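Local coordinates for glucan-binding protein C, GbpC (Streptococcus mutans UA159, PDB 5UQZ) that binds glucan and, displayed on the cell wall, probably mediates both sucrose-independent and sucrose-dependent adherence of the bacterium, at residues A40-Y45 and P338-A343; L64-E69 and D175-I180; N68-K73 and I139-Y144; L158-N163 and N192-V197; T162-S167 and Q185-G190. All coordinates share one frame; numbering follows the deposited sequence.

Interaction 1 (A40-Y45 and P338-A343); sequences AAYEQY and PKDPGA
With CG anti to the backbone N (chi1 -179°), the Y42 side chain swings off helix 3-51 and lays its ring over the backbone of K339 and D340; Y45, about one turn on, sets its CB against P338 from the helix backbone itself. This is a long helix, predicted to be coiled coil over residues 18-45, meeting the proline-containing tail that leaves the beta-supersandwich domain and runs back along the helix. No hydrogen bond joins the two segments, so shape does the work. The P338 ring settles between side chains one helical turn apart: its CG lies 3.8 Å from A41 CB and 3.9 Å from Y45 CB. Alanine suits this spot because its short methyl allows the proline close to the helix backbone, and P338 CG comes within 3.5 Å of A41 O. Further along, D340 CA sits 3.6 Å above the plane of the Y42 ring, over its centre. D340 CB makes a CH-pi contact with the same ring, 4.0 Å from the centroid, and the carboxylate is turned almost parallel to it (10° between planes). P341 approaches the Y42 ring obliquely and also touches Y35, Q38 and K39, so the tail keeps to the helix. An Asx turn shapes its course: G342, in a backbone conformation that calls for glycine, donates from N to D340 OD1 at 2.8 Å, meeting that oxygen from above the carboxylate plane.

Interaction 2 (L64-E69 and D175-I180); sequences LVFINE and DPTKTI
The F66 ring receives the methyl of T177 on one face: CG2 stands 3.5 Å above the ring plane, over its centre, in a CH-pi contact only 10° off the ring normal. P176 meets the ring obliquely, its CG 4.0 Å from F66 CZ, and F203 forms an edge-to-face pair with the same phenyl group. Threonine serves two purposes here. Its OG1 takes the crowded position between the backbone N and the carbonyl carbon (chi1 70°), which presents CG2 to the aromatic ring while the hydroxyl donates to D175 OD1 at 2.7 Å. The backbone N of T177 reaches that same oxygen at 2.9 Å, from the same face of the carboxylate. The other oxygen, D175 OD2, works across the contact by accepting from E69 N at 3.0 Å, a fairly straight bond (154°) that arrives from above the carboxylate plane. Aspartate thus fits well, because one short, flat group ties down its own loop and the neighbouring segment with separate oxygens. The result is an Asx turn from D175 to T177 set within a beta turn from D175 to K178, closed by K178 N to D175 O, in the loop joining antiparallel strands 167-172 and 180-184.

Interaction 3 (N68-K73 and I139-Y144); sequences NEPEAK and IVNSKY
E69 OE2 is gripped by two donors from the 139-144 segment: S142 OG at 2.6 Å, on the anti lone pair, and N141 N at 2.8 Å, on the syn lone pair. The other oxygen, E69 OE1, accepts from V140 N at 2.8 Å in an almost straight bond (174°). Glutamate suits the place because its chain, bent at chi2 (-63°), can set a carboxylate against successive backbone N-H groups. Three donors on a buried acid would probably stabilise its ionised form and hold its rotation. Asparagine and serine add side-chain donors: N141 ND2 bonds to N68 O at 2.9 Å, with that oxygen in the plane of the N141 amide, although the donor stands above the plane of the N68 carbonyl. A water gives a proton to S142 OG and accepts from N68 N, so the serine hydroxyl takes from the water and gives to the acid. At the other end A72 and I139 make an apolar contact, CB to CD1 at 4.0 Å. The V140 methyls lie against the charged end of the exposed E71, crossing it at about a right angle. P70 occupies the second position of a type I turn from E69 to A72, where its fixed phi fits. That turn links strands 64-65 and 73-77, facing the connection between 132-137 and 143-144; the backbones of K73 and D137, and of K143 and V65, are hydrogen-bonded.

Interaction 4 (L158-N163 and N192-V197); sequences LNSSTN and NDKISV
Strands 151-160 and 194-204 are antiparallel neighbours in the large sheet, and where the first ends they pair through a beta bulge, N159 and S160 together facing S196. N159 N donates to S196 O at 2.7 Å, while S196 N returns a longer bond of 3.2 Å to S160 O. Side chains of the same residues extend the pairing. The N159 amide sends ND2 to S196 OG at 3.0 Å, nearly straight (172°) and in the amide plane, and also reaches T198 OG1. S160 has its OG between the backbone N and the carbonyl carbon (chi1 67°), from where it donates to K194 O at 2.8 Å, from above that carbonyl's plane. On the L158 and V197 face the packing is apolar: L158 CD1 lies 4.0 Å from the CG2 of I195 and equally far from that of V197. Beyond the paired part, T162 CG2 rests on K194 CA at 3.7 Å, and one water lies between S161 O and K194 N. Asparagine and serine thus suit a place where the strands part: short polar side chains and water take over the bonding from backbone pairs, although T162 N is buried without a partner.

Interaction 5 (T162-S167 and Q185-G190); sequences TNNEGS and QTSNAG
T162, which is buried, and S187 form the tight side of this contact, while N164 and N188 close it at the surface. On the inner side the T162 hydroxyl donates from OG1 to Q185 O at 2.8 Å, above the plane of that carbonyl. In the other direction S187 N gives a nearly straight bond (171°) to T162 O at 2.9 Å. T162 therefore grips two residues of the facing loop, Q185 by its hydroxyl and S187 by its carbonyl. S187 suits its place by being small: CB points toward the other loop, and OG comes within 3.1 Å of N163 CA. CB of T186 points away, and its OG1 bonds to L323 O. The two segments are neighbouring loops at the ends of strands: residues 162-167 lead into strand 167-172, and the loop holding 185-190 joins strand 180-184 to strand 194-204. The first is shaped by an Asx turn, in which N163 OD1 accepts from E165 N at 2.9 Å. The amide's other end, N163 ND2, donates to S167 OG and to T102 OG1. Toward solvent, where N164 is exposed, the contact is carried mainly by a pair of amides. N164 and N188 come from opposite directions and trade bonds, N164 ND2 to N188 OD1 at 2.9 Å and N188 ND2 to N164 OD1 at 3.0 Å. Asparagine carries both donor and acceptor, which makes the exchange reciprocal even with the amide planes 38° apart. N188 ND2 also bonds to D193 OD2, and N188 N donates to a water lying 2.7 Å from T162 O.

How the interactions relate
Two pairs of contacts lie close together. Interactions 2 and 3 have centres about 7 Å apart and share N68 and E69: E69 uses its backbone N in one and its carboxylate in the other, and V65 N meets K143 O at 2.9 Å. Interactions 4 and 5, centres about 8 Å apart, share T162, N163 and a water, and are tied further by S161 OG to S167 O at 2.6 Å. Interaction 1, where helix 3-51 enters the domain and the tail leaves it, is centred about 41 Å from interaction 5. Of interactions 4 and 5, interaction 4 comes closer to the calcium site: the I195 side chain is about 12 Å from the ion and about 9 Å from the side chain of its ligand E237, against about 11 Å for T162.

Interaction 1 (A40-Y45 and P338-A343)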
# COMPACT_ATOMS: atom_id res chain seq x y z
N ALA A 40 -11.55 -4.10 18.94
CA ALA A 40 -10.43 -4.45 19.80
C ALA A 40 -9.18 -3.68 19.42
O ALA A 40 -8.46 -3.20 20.29
CB ALA A 40 -10.15 -5.95 19.71
N ALA A 41 -8.89 -3.59 18.12
CA ALA A 41 -7.71 -2.85 17.69
C ALA A 41 -7.82 -1.37 18.04
O ALA A 41 -6.83 -0.76 18.49
CB ALA A 41 -7.54 -3.04 16.18
N TYR A 42 -9.01 -0.76 17.82
CA TYR A 42 -9.23 0.64 18.16
C TYR A 42 -9.07 0.90 19.65
O TYR A 42 -8.41 1.86 20.06
CB TYR A 42 -10.62 1.04 17.69
CG TYR A 42 -10.98 2.48 17.95
CD1 TYR A 42 -10.21 3.52 17.45
CD2 TYR A 42 -12.14 2.80 18.67
CE1 TYR A 42 -10.58 4.84 17.64
CE2 TYR A 42 -12.50 4.13 18.88
CZ TYR A 42 -11.72 5.14 18.36
OH TYR A 42 -12.09 6.45 18.52
N GLU A 43 -9.64 0.01 20.47
CA GLU A 43 -9.52 0.25 21.90
C GLU A 43 -8.07 0.12 22.34
O GLU A 43 -7.61 0.84 23.23
CB GLU A 43 -10.43 -0.71 22.67
CG GLU A 43 -11.91 -0.48 22.46
CD GLU A 43 -12.38 0.93 22.86
OE1 GLU A 43 -11.85 1.52 23.83
OE2 GLU A 43 -13.30 1.44 22.17
N GLN A 44 -7.34 -0.85 21.77
CA GLN A 44 -5.93 -0.97 22.10
C GLN A 44 -5.15 0.27 21.69
O GLN A 44 -4.30 0.76 22.44
CB GLN A 44 -5.34 -2.23 21.46
CG GLN A 44 -3.86 -2.45 21.79
CD GLN A 44 -3.60 -2.66 23.28
OE1 GLN A 44 -4.51 -2.95 24.05
NE2 GLN A 44 -2.33 -2.53 23.69
N TYR A 45 -5.40 0.77 20.48
CA TYR A 45 -4.71 1.97 20.03
C TYR A 45 -5.01 3.16 20.95
O TYR A 45 -4.08 3.90 21.33
CB TYR A 45 -5.13 2.27 18.59
CG TYR A 45 -4.38 3.46 18.01
CD1 TYR A 45 -2.97 3.50 17.99
CD2 TYR A 45 -5.08 4.57 17.53
CE1 TYR A 45 -2.27 4.59 17.48
CE2 TYR A 45 -4.39 5.68 17.00
CZ TYR A 45 -3.00 5.69 16.98
OH TYR A 45 -2.33 6.76 16.46
N PRO A 338 -5.93 1.85 13.53
CA PRO A 338 -7.35 1.49 13.72
C PRO A 338 -8.19 2.72 14.02
O PRO A 338 -7.75 3.63 14.73
CB PRO A 338 -7.32 0.57 14.93
CG PRO A 338 -5.96 0.30 15.27
CD PRO A 338 -5.04 1.21 14.53
N LYS A 339 -9.43 2.69 13.52
CA LYS A 339 -10.36 3.80 13.65
C LYS A 339 -11.61 3.30 14.35
O LYS A 339 -11.80 2.09 14.60
CB LYS A 339 -10.75 4.34 12.27
CG LYS A 339 -9.62 4.69 11.36
CD LYS A 339 -8.87 5.86 11.79
CE LYS A 339 -7.71 6.11 10.85
NZ LYS A 339 -7.02 7.39 11.20
N ASP A 340 -12.50 4.24 14.67
CA ASP A 340 -13.71 3.90 15.39
C ASP A 340 -14.65 3.14 14.46
O ASP A 340 -15.08 3.70 13.44
CB ASP A 340 -14.34 5.24 15.80
CG ASP A 340 -15.58 5.08 16.63
OD1 ASP A 340 -16.12 3.97 16.78
OD2 ASP A 340 -16.07 6.12 17.13
N PRO A 341 -15.02 1.90 14.77
CA PRO A 341 -15.95 1.16 13.90
C PRO A 341 -17.41 1.55 14.09
O PRO A 341 -18.27 1.02 13.38
CB PRO A 341 -15.74 -0.29 14.32
CG PRO A 341 -15.38 -0.20 15.78
CD PRO A 341 -14.58 1.11 15.93
N GLY A 342 -17.71 2.46 14.99
CA GLY A 342 -19.10 2.83 15.23
C GLY A 342 -19.84 1.80 16.08
O GLY A 342 -19.26 1.13 16.94
N ALA A 343 -21.13 1.68 15.82
CA ALA A 343 -22.01 0.81 16.61
C ALA A 343 -21.92 -0.62 16.12
O ALA A 343 -21.73 -0.88 14.93
CB ALA A 343 -23.46 1.28 16.53

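Interaction 2 (L64-E69 and D175-I180)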
# COMPACT_ATOMS: atom_id res chain seq x y z
N LEU A 64 6.22 15.03 11.47
CA LEU A 64 6.33 15.08 10.02
C LEU A 64 4.93 15.22 9.44
O LEU A 64 4.04 14.43 9.78
CB LEU A 64 6.97 13.80 9.50
CG LEU A 64 7.11 13.77 7.95
CD1 LEU A 64 8.14 14.76 7.46
CD2 LEU A 64 7.54 12.35 7.53
N VAL A 65 4.76 16.18 8.54
CA VAL A 65 3.57 16.30 7.70
C VAL A 65 4.07 16.16 6.27
O VAL A 65 4.76 17.05 5.77
CB VAL A 65 2.82 17.62 7.93
CG1 VAL A 65 1.60 17.68 7.03
CG2 VAL A 65 2.46 17.79 9.42
N PHE A 66 3.77 15.04 5.63
CA PHE A 66 4.31 14.72 4.32
C PHE A 66 3.32 13.74 3.70
O PHE A 66 3.49 12.52 3.72
CB PHE A 66 5.69 14.11 4.48
CG PHE A 66 6.35 13.72 3.16
CD1 PHE A 66 6.57 14.67 2.15
CD2 PHE A 66 6.77 12.44 2.94
CE1 PHE A 66 7.20 14.29 0.96
CE2 PHE A 66 7.41 12.07 1.77
CZ PHE A 66 7.63 13.00 0.80
N ILE A 67 2.22 14.30 3.20
CA ILE A 67 1.10 13.47 2.79
C ILE A 67 0.57 13.76 1.42
O ILE A 67 -0.01 12.87 0.78
CB ILE A 67 -0.02 13.46 3.81
CG1 ILE A 67 -1.15 12.53 3.39
CG2 ILE A 67 -0.48 14.74 4.03
CD1 ILE A 67 -0.58 11.11 2.88
N ASN A 68 0.69 14.97 0.96
CA ASN A 68 0.04 15.34 -0.31
C ASN A 68 0.90 16.40 -0.98
O ASN A 68 0.98 17.48 -0.43
CB ASN A 68 -1.36 15.92 0.11
CG ASN A 68 -2.14 16.62 -0.99
OD1 ASN A 68 -2.37 16.06 -2.06
ND2 ASN A 68 -2.65 17.84 -0.68
N GLU A 69 1.52 16.10 -2.13
CA GLU A 69 2.35 17.09 -2.82
C GLU A 69 2.02 17.03 -4.30
O GLU A 69 2.83 16.60 -5.14
CB GLU A 69 3.84 16.86 -2.54
CG GLU A 69 4.21 17.23 -1.09
CD GLU A 69 4.00 18.73 -0.78
OE1 GLU A 69 3.80 19.55 -1.70
OE2 GLU A 69 4.03 19.09 0.43
N ASP A 175 4.58 13.18 -7.48
CA ASP A 175 4.32 13.45 -6.07
C ASP A 175 5.09 12.42 -5.24
O ASP A 175 4.74 11.23 -5.26
CB ASP A 175 2.81 13.37 -5.81
CG ASP A 175 2.44 13.61 -4.34
OD1 ASP A 175 3.31 13.53 -3.46
OD2 ASP A 175 1.25 13.84 -4.06
N PRO A 176 6.12 12.84 -4.48
CA PRO A 176 6.96 11.85 -3.79
C PRO A 176 6.22 11.10 -2.70
O PRO A 176 6.71 10.05 -2.26
CB PRO A 176 8.10 12.71 -3.18
CG PRO A 176 7.47 14.06 -3.03
CD PRO A 176 6.54 14.22 -4.21
N THR A 177 5.07 11.58 -2.22
CA THR A 177 4.32 10.85 -1.22
C THR A 177 3.64 9.64 -1.81
O THR A 177 3.13 8.81 -1.03
CB THR A 177 3.29 11.77 -0.53
OG1 THR A 177 2.25 12.11 -1.43
CG2 THR A 177 3.93 12.99 0.10
N LYS A 178 3.63 9.50 -3.15
CA LYS A 178 3.11 8.30 -3.80
C LYS A 178 4.24 7.33 -4.16
O LYS A 178 3.98 6.17 -4.46
CB LYS A 178 2.35 8.70 -5.07
CG LYS A 178 1.08 9.49 -4.77
CD LYS A 178 0.48 10.07 -6.05
CE LYS A 178 0.06 9.04 -7.09
NZ LYS A 178 -0.49 9.79 -8.26
N THR A 179 5.49 7.79 -4.11
CA THR A 179 6.69 6.97 -4.25
C THR A 179 6.74 6.23 -5.59
O THR A 179 6.89 6.91 -6.60
CB THR A 179 6.92 6.08 -3.02
OG1 THR A 179 6.54 6.76 -1.80
CG2 THR A 179 8.37 5.67 -2.90
N ILE A 180 6.66 4.90 -5.63
CA ILE A 180 6.96 4.18 -6.86
C ILE A 180 6.03 2.98 -7.01
O ILE A 180 5.70 2.29 -6.03
CB ILE A 180 8.43 3.78 -6.75
CG1 ILE A 180 9.03 3.15 -7.92
CG2 ILE A 180 8.71 2.79 -5.65
CD1 ILE A 180 10.52 2.73 -7.53

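Interaction 3 (N68-K73 and I139-Y144)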
# COMPACT_ATOMS: atom_id res chain seq x y z
N ASN A 68 0.69 14.97 0.96
CA ASN A 68 0.04 15.34 -0.31
C ASN A 68 0.90 16.40 -0.98
O ASN A 68 0.98 17.48 -0.43
CB ASN A 68 -1.36 15.92 0.11
CG ASN A 68 -2.14 16.62 -0.99
OD1 ASN A 68 -2.37 16.06 -2.06
ND2 ASN A 68 -2.65 17.84 -0.68
N GLU A 69 1.52 16.10 -2.13
CA GLU A 69 2.35 17.09 -2.82
C GLU A 69 2.02 17.03 -4.30
O GLU A 69 2.83 16.60 -5.14
CB GLU A 69 3.84 16.86 -2.54
CG GLU A 69 4.21 17.23 -1.09
CD GLU A 69 4.00 18.73 -0.78
OE1 GLU A 69 3.80 19.55 -1.70
OE2 GLU A 69 4.03 19.09 0.43
N PRO A 70 0.83 17.50 -4.67
CA PRO A 70 0.35 17.29 -6.04
C PRO A 70 0.97 18.25 -7.04
O PRO A 70 0.75 18.09 -8.24
CB PRO A 70 -1.18 17.53 -5.93
CG PRO A 70 -1.29 18.51 -4.81
CD PRO A 70 -0.18 18.14 -3.82
N GLU A 71 1.76 19.23 -6.60
CA GLU A 71 2.43 20.18 -7.48
C GLU A 71 3.89 19.84 -7.69
O GLU A 71 4.58 20.59 -8.37
CB GLU A 71 2.34 21.62 -6.91
CG GLU A 71 0.93 22.04 -6.60
CD GLU A 71 0.83 23.41 -5.97
OE1 GLU A 71 1.65 24.31 -6.26
OE2 GLU A 71 -0.13 23.64 -5.20
N ALA A 72 4.39 18.78 -7.07
CA ALA A 72 5.83 18.54 -7.07
C ALA A 72 6.31 18.21 -8.48
O ALA A 72 5.58 17.63 -9.30
CB ALA A 72 6.18 17.42 -6.11
N LYS A 73 7.57 18.55 -8.75
CA LYS A 73 8.21 18.21 -10.01
C LYS A 73 9.52 17.49 -9.72
O LYS A 73 10.10 17.62 -8.64
CB LYS A 73 8.40 19.45 -10.87
CG LYS A 73 9.38 20.41 -10.30
CD LYS A 73 9.66 21.51 -11.34
CE LYS A 73 10.51 22.62 -10.79
NZ LYS A 73 11.91 22.14 -10.56
N ILE A 139 7.40 21.91 -3.27
CA ILE A 139 6.82 21.23 -2.10
C ILE A 139 6.09 22.32 -1.33
O ILE A 139 6.69 23.32 -0.91
CB ILE A 139 7.92 20.60 -1.24
CG1 ILE A 139 8.86 19.71 -2.06
CG2 ILE A 139 7.29 19.84 -0.09
CD1 ILE A 139 8.20 18.63 -2.86
N VAL A 140 4.76 22.13 -1.19
CA VAL A 140 3.90 23.22 -0.76
C VAL A 140 3.17 22.95 0.54
O VAL A 140 2.72 23.93 1.17
CB VAL A 140 2.89 23.63 -1.86
CG1 VAL A 140 3.60 23.95 -3.13
CG2 VAL A 140 1.77 22.62 -2.06
N ASN A 141 3.04 21.68 0.97
CA ASN A 141 2.16 21.31 2.09
C ASN A 141 2.90 20.66 3.23
O ASN A 141 2.22 20.18 4.14
CB ASN A 141 1.11 20.29 1.62
CG ASN A 141 0.15 20.89 0.63
OD1 ASN A 141 -0.27 22.03 0.78
ND2 ASN A 141 -0.19 20.12 -0.42
N SER A 142 4.21 20.50 3.17
CA SER A 142 4.91 19.58 4.05
C SER A 142 5.85 20.30 5.01
O SER A 142 6.41 21.36 4.69
CB SER A 142 5.67 18.54 3.22
OG SER A 142 4.75 17.74 2.49
N LYS A 143 6.06 19.69 6.19
CA LYS A 143 6.97 20.27 7.18
C LYS A 143 7.46 19.15 8.07
O LYS A 143 6.86 18.07 8.15
CB LYS A 143 6.26 21.33 8.02
CG LYS A 143 5.15 20.83 8.88
CD LYS A 143 4.61 21.92 9.80
CE LYS A 143 3.49 21.32 10.70
NZ LYS A 143 3.19 22.19 11.89
N TYR A 144 8.54 19.44 8.79
CA TYR A 144 9.03 18.53 9.84
C TYR A 144 9.38 19.38 11.05
O TYR A 144 10.24 20.25 10.95
CB TYR A 144 10.27 17.77 9.36
CG TYR A 144 10.87 16.97 10.48
CD1 TYR A 144 10.31 15.75 10.87
CD2 TYR A 144 11.96 17.46 11.18
CE1 TYR A 144 10.83 15.03 11.96
CE2 TYR A 144 12.52 16.72 12.26
CZ TYR A 144 11.94 15.50 12.65
OH TYR A 144 12.44 14.73 13.68
O HOH W 1 1.96 17.07 2.98

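Interaction 4 (L158-N163 and N192-V197)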
# COMPACT_ATOMS: atom_id res chain seq x y z
N LEU A 158 17.71 -0.80 -7.29
CA LEU A 158 17.12 -2.14 -7.48
C LEU A 158 18.19 -3.18 -7.14
O LEU A 158 19.27 -3.17 -7.75
CB LEU A 158 16.70 -2.27 -8.94
CG LEU A 158 16.00 -3.60 -9.30
CD1 LEU A 158 14.63 -3.74 -8.64
CD2 LEU A 158 15.86 -3.73 -10.82
N ASN A 159 17.94 -4.03 -6.15
CA ASN A 159 18.95 -5.01 -5.73
C ASN A 159 18.76 -6.34 -6.43
O ASN A 159 19.71 -7.12 -6.54
CB ASN A 159 18.85 -5.27 -4.22
CG ASN A 159 19.02 -3.99 -3.44
OD1 ASN A 159 20.00 -3.24 -3.66
ND2 ASN A 159 18.07 -3.70 -2.57
N SER A 160 17.56 -6.66 -6.86
CA SER A 160 17.24 -7.93 -7.53
C SER A 160 15.90 -7.77 -8.23
O SER A 160 15.10 -6.87 -7.88
CB SER A 160 17.20 -9.10 -6.55
OG SER A 160 16.10 -8.98 -5.63
N SER A 161 15.64 -8.66 -9.18
CA SER A 161 14.36 -8.70 -9.88
C SER A 161 13.83 -10.13 -9.92
O SER A 161 14.58 -11.10 -9.70
CB SER A 161 14.55 -8.20 -11.32
OG SER A 161 13.31 -8.22 -11.98
N THR A 162 12.54 -10.26 -10.26
CA THR A 162 11.92 -11.54 -10.55
C THR A 162 12.12 -11.97 -12.01
O THR A 162 11.76 -13.11 -12.34
CB THR A 162 10.44 -11.51 -10.19
OG1 THR A 162 9.86 -10.38 -10.84
CG2 THR A 162 10.24 -11.34 -8.70
N ASN A 163 12.63 -11.08 -12.88
CA ASN A 163 12.89 -11.50 -14.24
C ASN A 163 14.35 -11.96 -14.37
O ASN A 163 15.10 -12.02 -13.39
CB ASN A 163 12.45 -10.43 -15.25
CG ASN A 163 13.35 -9.19 -15.32
OD1 ASN A 163 14.52 -9.21 -14.88
ND2 ASN A 163 12.81 -8.12 -15.87
N ASN A 192 11.04 -18.05 -5.38
CA ASN A 192 12.16 -17.61 -4.55
C ASN A 192 12.92 -16.40 -5.09
O ASN A 192 13.89 -15.98 -4.45
CB ASN A 192 13.13 -18.76 -4.27
CG ASN A 192 12.61 -19.80 -3.25
OD1 ASN A 192 13.03 -20.95 -3.30
ND2 ASN A 192 11.74 -19.41 -2.30
N ASP A 193 12.52 -15.81 -6.19
CA ASP A 193 13.10 -14.53 -6.61
C ASP A 193 12.23 -13.40 -6.06
O ASP A 193 11.08 -13.60 -5.69
CB ASP A 193 13.15 -14.47 -8.13
CG ASP A 193 14.06 -15.54 -8.72
OD1 ASP A 193 15.13 -15.85 -8.13
OD2 ASP A 193 13.73 -16.13 -9.77
N LYS A 194 12.81 -12.20 -6.05
CA LYS A 194 12.05 -11.06 -5.53
C LYS A 194 12.51 -9.80 -6.25
O LYS A 194 13.65 -9.71 -6.74
CB LYS A 194 12.23 -10.90 -4.04
CG LYS A 194 13.57 -10.73 -3.57
CD LYS A 194 13.62 -11.02 -2.03
CE LYS A 194 15.03 -10.79 -1.53
NZ LYS A 194 15.13 -10.86 -0.05
N ILE A 195 11.63 -8.80 -6.28
CA ILE A 195 12.03 -7.43 -6.56
C ILE A 195 12.41 -6.84 -5.20
O ILE A 195 11.63 -6.90 -4.23
CB ILE A 195 10.87 -6.64 -7.20
CG1 ILE A 195 10.59 -7.16 -8.61
CG2 ILE A 195 11.19 -5.14 -7.25
CD1 ILE A 195 9.34 -6.58 -9.26
N SER A 196 13.60 -6.24 -5.13
CA SER A 196 14.11 -5.64 -3.89
C SER A 196 14.62 -4.25 -4.23
O SER A 196 15.41 -4.11 -5.18
CB SER A 196 15.29 -6.48 -3.40
OG SER A 196 15.93 -5.80 -2.33
N VAL A 197 14.17 -3.25 -3.47
CA VAL A 197 14.58 -1.85 -3.74
C VAL A 197 15.02 -1.24 -2.41
O VAL A 197 14.24 -1.19 -1.46
CB VAL A 197 13.41 -1.03 -4.34
CG1 VAL A 197 13.83 0.45 -4.53
CG2 VAL A 197 12.98 -1.59 -5.68
O HOH W 2 15.53 -12.14 -7.09
O HOH W 3 11.41 -15.51 -11.05

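Interaction 5 (T162-S167 and Q185-G190)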
# COMPACT_ATOMS: atom_id res chain seq x y z
N THR A 162 12.54 -10.26 -10.26
CA THR A 162 11.92 -11.54 -10.55
C THR A 162 12.12 -11.97 -12.01
O THR A 162 11.76 -13.11 -12.34
CB THR A 162 10.44 -11.51 -10.19
OG1 THR A 162 9.86 -10.38 -10.84
CG2 THR A 162 10.24 -11.34 -8.70
N ASN A 163 12.63 -11.08 -12.88
CA ASN A 163 12.89 -11.50 -14.24
C ASN A 163 14.35 -11.96 -14.37
O ASN A 163 15.10 -12.02 -13.39
CB ASN A 163 12.45 -10.43 -15.25
CG ASN A 163 13.35 -9.19 -15.32
OD1 ASN A 163 14.52 -9.21 -14.88
ND2 ASN A 163 12.81 -8.12 -15.87
N ASN A 164 14.73 -12.36 -15.59
CA ASN A 164 16.08 -12.85 -15.84
C ASN A 164 16.93 -11.82 -16.57
O ASN A 164 17.92 -12.17 -17.21
CB ASN A 164 16.06 -14.20 -16.56
CG ASN A 164 15.66 -15.33 -15.63
OD1 ASN A 164 16.03 -15.31 -14.46
ND2 ASN A 164 14.96 -16.33 -16.14
N GLU A 165 16.57 -10.55 -16.46
CA GLU A 165 17.25 -9.47 -17.16
C GLU A 165 17.82 -8.43 -16.20
O GLU A 165 18.35 -7.40 -16.66
CB GLU A 165 16.28 -8.78 -18.14
CG GLU A 165 15.58 -9.73 -19.12
CD GLU A 165 14.44 -9.05 -19.87
OE1 GLU A 165 14.58 -7.88 -20.26
OE2 GLU A 165 13.39 -9.70 -20.04
N GLY A 166 17.73 -8.66 -14.89
CA GLY A 166 18.26 -7.68 -13.93
C GLY A 166 17.58 -6.33 -14.04
O GLY A 166 18.25 -5.30 -13.92
N SER A 167 16.26 -6.33 -14.28
CA SER A 167 15.57 -5.08 -14.57
C SER A 167 14.18 -5.12 -13.98
O SER A 167 13.64 -6.19 -13.63
CB SER A 167 15.46 -4.87 -16.09
OG SER A 167 14.53 -5.82 -16.63
N GLN A 185 8.21 -9.27 -15.01
CA GLN A 185 7.80 -10.67 -15.17
C GLN A 185 8.39 -11.51 -14.04
O GLN A 185 9.48 -11.19 -13.52
CB GLN A 185 8.27 -11.19 -16.53
CG GLN A 185 7.94 -12.67 -16.81
CD GLN A 185 6.42 -12.97 -16.77
OE1 GLN A 185 5.80 -13.02 -15.70
NE2 GLN A 185 5.84 -13.27 -17.94
N THR A 186 7.69 -12.59 -13.67
CA THR A 186 8.26 -13.62 -12.80
C THR A 186 8.74 -14.73 -13.72
O THR A 186 7.95 -15.56 -14.19
CB THR A 186 7.21 -14.13 -11.81
OG1 THR A 186 6.64 -13.01 -11.11
CG2 THR A 186 7.84 -15.07 -10.78
N SER A 187 10.03 -14.70 -14.03
CA SER A 187 10.54 -15.54 -15.10
C SER A 187 10.74 -16.99 -14.69
O SER A 187 10.75 -17.86 -15.56
CB SER A 187 11.88 -14.99 -15.59
OG SER A 187 11.71 -13.69 -16.13
N ASN A 188 10.96 -17.26 -13.41
CA ASN A 188 11.32 -18.60 -12.95
C ASN A 188 10.27 -19.18 -12.03
O ASN A 188 9.57 -18.44 -11.35
CB ASN A 188 12.64 -18.51 -12.21
CG ASN A 188 13.71 -17.87 -13.06
OD1 ASN A 188 13.94 -18.29 -14.20
ND2 ASN A 188 14.38 -16.86 -12.53
N ALA A 189 10.18 -20.51 -12.04
CA ALA A 189 9.40 -21.24 -11.05
C ALA A 189 10.14 -21.29 -9.71
O ALA A 189 11.33 -21.03 -9.63
CB ALA A 189 9.19 -22.68 -11.55
N GLY A 190 9.41 -21.62 -8.65
CA GLY A 190 10.02 -21.88 -7.36
C GLY A 190 9.81 -20.79 -6.32
O GLY A 190 10.26 -20.98 -5.18
O HOH W 3 11.41 -15.51 -11.05